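Local coordinates for peptidase S9 prolyl oligopeptidase catalytic domain-containing protein (Pyrococcus horikoshii, PDB 4HXF), which probably hydrolyses peptides as a serine protease of the acylaminoacyl peptidase type, assembling into a self-compartmentalizing hexamer whose multimeric architecture selects substrates, at residues D437-D440 with I441-G444; G469-T472 with N473-L476. All blocks are in the same frame, centred on the assembly; numbering follows the deposited sequence.

Interaction 1: D437-D440 with I441-G444; sequences DFQD and ILNG
Helix 436-451 of the alpha/beta-hydrolase domain carries an i to i+4 pair, Phe438 and Leu442, in which an isobutyl group packs over one face of a phenyl ring. Leu442 CD1 is the methyl on the face, 4.2 Å from the centroid of the Phe438 ring and 26° off its normal, a CH-pi contact displaced toward the rim; its closest carbon is CE2 of Phe438, at 3.8 Å. The second methyl, Leu442 CD2, meets Phe438 CZ at 3.9 Å, so both branches of the leucine lie against the far end of the ring. With its CG anti to the backbone N (chi1 180°), and so beside the carbonyl carbon, the Phe438 ring reaches along the helix to Leu442. An alanine in place of Leu442 would remove both methyls and would probably leave that face of the phenyl ring without its apolar cover and freer to turn. The same two residues share a backbone bond, Leu442 N to Phe438 O, 3.0 Å long and almost straight at 171°; it is one of four consecutive alpha-helical bonds running from Ile441 to Gly444.

In the hydrolase fold this helix lies against helix 467-478, which receives Phe438 and Ile441 on Met471, while other side chains make polar links. Asp440 OD1 forms a salt bridge with Arg416 NH2 and a hydrogen bond with Ser358 OG, and Asn443 ND2 is bonded to the same serine hydroxyl, tying the helix to strand 352-358. A water spans one helical turn on this polar flank: it donates to Gln439 OE1 at 3.1 Å and accepts from Asn443 ND2 at 3.2 Å. The bend of the Gln439 chain at chi2 turns its amide along the helix, where OE1 also lies 4.1 Å from Leu442 CD1.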
loop_
_atom_site.group_PDB
_atom_site.type_symbol
_atom_site.label_atom_id
_atom_site.label_comp_id
_atom_site.label_asym_id
_atom_site.label_seq_id
_atom_site.Cartn_x
_atom_site.Cartn_y
_atom_site.Cartn_z
ATOM N N ASP A 437 50.220 16.258 -28.107
ATOM C CA ASP A 437 49.019 15.498 -28.423
ATOM C C ASP A 437 47.961 16.309 -29.145
ATOM O O ASP A 437 47.313 15.847 -30.083
ATOM C CB ASP A 437 48.463 14.665 -27.264
ATOM C CG ASP A 437 47.906 15.492 -26.052
ATOM O OD1 ASP A 437 48.171 16.698 -25.950
ATOM O OD2 ASP A 437 47.256 14.862 -25.191
ATOM N N PHE A 438 47.759 17.557 -28.720
ATOM C CA PHE A 438 46.880 18.445 -29.406
ATOM C C PHE A 438 47.345 18.773 -30.803
ATOM O O PHE A 438 46.571 18.781 -31.723
ATOM C CB PHE A 438 46.718 19.732 -28.605
ATOM C CG PHE A 438 45.789 20.769 -29.265
ATOM C CD1 PHE A 438 44.504 20.408 -29.656
ATOM C CD2 PHE A 438 46.202 22.051 -29.447
ATOM C CE1 PHE A 438 43.641 21.360 -30.269
ATOM C CE2 PHE A 438 45.388 22.988 -30.035
ATOM C CZ PHE A 438 44.125 22.643 -30.441
ATOM N N GLN A 439 48.645 18.923 -30.966
ATOM C CA GLN A 439 49.230 19.081 -32.294
ATOM C C GLN A 439 48.949 17.912 -33.158
ATOM O O GLN A 439 48.719 18.073 -34.386
ATOM C CB GLN A 439 50.754 19.384 -32.197
ATOM C CG GLN A 439 51.034 20.745 -31.483
ATOM C CD GLN A 439 50.352 21.975 -32.137
ATOM O OE1 GLN A 439 50.414 22.147 -33.352
ATOM N NE2 GLN A 439 49.674 22.815 -31.320
ATOM N N ASP A 440 49.019 16.693 -32.601
ATOM C CA ASP A 440 48.727 15.473 -33.388
ATOM C C ASP A 440 47.295 15.510 -33.924
ATOM O O ASP A 440 47.037 15.159 -35.082
ATOM C CB ASP A 440 48.892 14.196 -32.555
ATOM C CG ASP A 440 50.352 13.903 -32.124
ATOM O OD1 ASP A 440 51.293 14.397 -32.737
ATOM O OD2 ASP A 440 50.452 13.226 -31.091
ATOM N N ILE A 441 46.354 15.959 -33.107
ATOM C CA ILE A 441 44.935 16.067 -33.491
ATOM C C ILE A 441 44.792 17.105 -34.645
ATOM O O ILE A 441 44.269 16.773 -35.706
ATOM C CB ILE A 441 44.055 16.394 -32.284
ATOM C CG1 ILE A 441 44.039 15.167 -31.348
ATOM C CG2 ILE A 441 42.635 16.748 -32.787
ATOM C CD1 ILE A 441 43.483 15.575 -29.948
ATOM N N LEU A 442 45.428 18.273 -34.474
ATOM C CA LEU A 442 45.442 19.266 -35.561
ATOM C C LEU A 442 46.047 18.774 -36.863
ATOM O O LEU A 442 45.509 18.983 -37.964
ATOM C CB LEU A 442 46.106 20.553 -35.143
ATOM C CG LEU A 442 45.490 21.282 -33.951
ATOM C CD1 LEU A 442 46.318 22.498 -33.684
ATOM C CD2 LEU A 442 44.018 21.705 -34.255
ATOM N N ASN A 443 47.148 18.027 -36.741
ATOM C CA ASN A 443 47.809 17.509 -37.938
ATOM C C ASN A 443 46.970 16.408 -38.628
ATOM O O ASN A 443 46.976 16.313 -39.852
ATOM C CB ASN A 443 49.226 16.989 -37.562
ATOM C CG ASN A 443 50.206 18.162 -37.351
ATOM O OD1 ASN A 443 50.080 19.191 -38.025
ATOM N ND2 ASN A 443 51.172 18.030 -36.450
ATOM N N GLY A 444 46.250 15.620 -37.825
ATOM C CA GLY A 444 45.348 14.637 -38.362
ATOM C C GLY A 444 44.209 15.237 -39.118
ATOM O O GLY A 444 43.837 14.804 -40.202
HETATM O O HOH W 1 52.466 20.734 -35.211
#

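Interaction 2: G469-T472 with N473-L476; sequences GYMT and NWAL
The Trp474 indole has the hydroxyl of Tyr470 over one face, 4.0 Å above the ring plane, with Tyr470 OH 4.0 Å from Trp474 CD2. The two side chains lie alongside each other and point the same way, their planes inclined by only 16°, yet the phenol is slid so far along that the rings barely overlap; the centroids of the Tyr470 ring and the Trp474 five-membered ring are 5.6 Å apart. Met471 adds a Met-aromatic contact from an oblique direction, its SD 4.1 Å from Trp474 CD1, and Phe438 and Tyr530 each meet the indole edge-to-face.

Tyr470, Met471 and Trp474 all belong to helix 467-478, which in the alpha/beta-hydrolase fold follows the probable nucleophile elbow at Ser466 and makes the crossover between strands 460-465 and 484-488. Both aromatic rings project with CG anti to the backbone N (chi1 165° in Tyr470 and -173° in Trp474), which brings residues four apart into near-parallel alignment. A hydrogen bond to Leu525 O holds the Tyr470 hydroxyl over the indole, so its oxygen is satisfied although it sits on an aromatic face.

On another side of the helix the buried amide of Asn473 is held at both ends, OD1 by Ser487 OG and ND2 by Ile491 O, a residue of the inhibitor pocket. Gly469 O is hydrogen-bonded to Ser487 OG as well, while accepting a bond of 2.9 Å from Asn473 N.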
loop_
_atom_site.group_PDB
_atom_site.type_symbol
_atom_site.label_atom_id
_atom_site.label_comp_id
_atom_site.label_asym_id
_atom_site.label_seq_id
_atom_site.Cartn_x
_atom_site.Cartn_y
_atom_site.Cartn_z
ATOM N N GLY A 469 37.085 15.485 -23.307
ATOM C CA GLY A 469 36.404 16.728 -22.841
ATOM C C GLY A 469 37.415 17.803 -22.487
ATOM O O GLY A 469 37.331 18.981 -22.930
ATOM N N TYR A 470 38.480 17.449 -21.740
ATOM C CA TYR A 470 39.633 18.327 -21.560
ATOM C C TYR A 470 40.053 18.866 -22.910
ATOM O O TYR A 470 40.391 20.029 -23.108
ATOM C CB TYR A 470 40.811 17.488 -20.930
ATOM C CG TYR A 470 42.137 18.220 -21.046
ATOM C CD1 TYR A 470 42.427 19.276 -20.282
ATOM C CD2 TYR A 470 43.092 17.804 -21.938
ATOM C CE1 TYR A 470 43.631 19.920 -20.395
ATOM C CE2 TYR A 470 44.310 18.387 -22.074
ATOM C CZ TYR A 470 44.603 19.488 -21.242
ATOM O OH TYR A 470 45.841 20.166 -21.390
ATOM N N MET A 471 40.286 17.947 -23.866
ATOM C CA MET A 471 40.860 18.405 -25.132
ATOM C C MET A 471 39.924 19.240 -26.009
ATOM O O MET A 471 40.381 20.139 -26.686
ATOM C CB MET A 471 41.281 17.247 -25.989
ATOM C CG MET A 471 42.120 17.589 -27.222
ATOM S SD MET A 471 43.759 18.183 -26.754
ATOM C CE MET A 471 44.467 16.805 -25.910
ATOM N N THR A 472 38.636 19.042 -25.887
ATOM C CA THR A 472 37.637 19.908 -26.479
ATOM C C THR A 472 37.722 21.300 -25.846
ATOM O O THR A 472 37.741 22.315 -26.528
ATOM C CB THR A 472 36.195 19.334 -26.285
ATOM O OG1 THR A 472 36.094 18.097 -27.031
ATOM C CG2 THR A 472 35.108 20.267 -26.815
ATOM N N ASN A 473 37.722 21.322 -24.512
ATOM C CA ASN A 473 37.926 22.607 -23.779
ATOM C C ASN A 473 39.158 23.352 -24.263
ATOM O O ASN A 473 39.221 24.557 -24.589
ATOM C CB ASN A 473 38.054 22.399 -22.259
ATOM C CG ASN A 473 36.842 21.809 -21.594
ATOM O OD1 ASN A 473 35.717 21.826 -22.128
ATOM N ND2 ASN A 473 37.058 21.290 -20.340
ATOM N N TRP A 474 40.262 22.588 -24.323
ATOM C CA TRP A 474 41.567 23.118 -24.679
ATOM C C TRP A 474 41.585 23.634 -26.063
ATOM O O TRP A 474 41.989 24.764 -26.352
ATOM C CB TRP A 474 42.572 22.008 -24.505
ATOM C CG TRP A 474 44.017 22.458 -24.680
ATOM C CD1 TRP A 474 44.845 22.018 -25.655
ATOM C CD2 TRP A 474 44.857 23.266 -23.767
ATOM N NE1 TRP A 474 46.085 22.556 -25.534
ATOM C CE2 TRP A 474 46.163 23.335 -24.385
ATOM C CE3 TRP A 474 44.636 23.991 -22.601
ATOM C CZ2 TRP A 474 47.208 23.946 -23.784
ATOM C CZ3 TRP A 474 45.678 24.681 -22.030
ATOM C CH2 TRP A 474 46.946 24.690 -22.584
ATOM N N ALA A 475 41.041 22.861 -26.991
ATOM C CA ALA A 475 40.994 23.213 -28.397
ATOM C C ALA A 475 40.258 24.550 -28.625
ATOM O O ALA A 475 40.700 25.426 -29.414
ATOM C CB ALA A 475 40.257 22.127 -29.177
ATOM N N LEU A 476 39.184 24.746 -27.860
ATOM C CA LEU A 476 38.406 25.988 -28.075
ATOM C C LEU A 476 39.132 27.176 -27.480
ATOM O O LEU A 476 38.927 28.327 -27.881
ATOM C CB LEU A 476 37.018 25.889 -27.447
ATOM C CG LEU A 476 35.928 25.372 -28.379
ATOM C CD1 LEU A 476 36.229 24.224 -29.292
ATOM C CD2 LEU A 476 34.549 25.348 -27.638
#

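How the interactions relate
Interactions 1 and 2 illustrate how neighbouring helices of one hydrolase domain interlock: the centres of the two contacts lie about 12 Å apart and their side chains touch directly. Met471 is the chief go-between, with its CE 3.5 Å from Asp437 OD2 and its CG 3.7 Å from Ile441 CD1, while Phe438 CE1 packs on Ala475 CB at 3.6 Å. Each helix also hydrogen-bonds the backbone of Gly434, Asp437 OD1 to its N and Trp474 NE1 to its O. The bound inhibitor is about 7 Å from the Tyr470 side chain and about 10 Å from that of Asp437. Asp437 OD2 nevertheless hydrogen-bonds Tyr467 OH, reaching a residue of the inhibitor pocket beside Ser466.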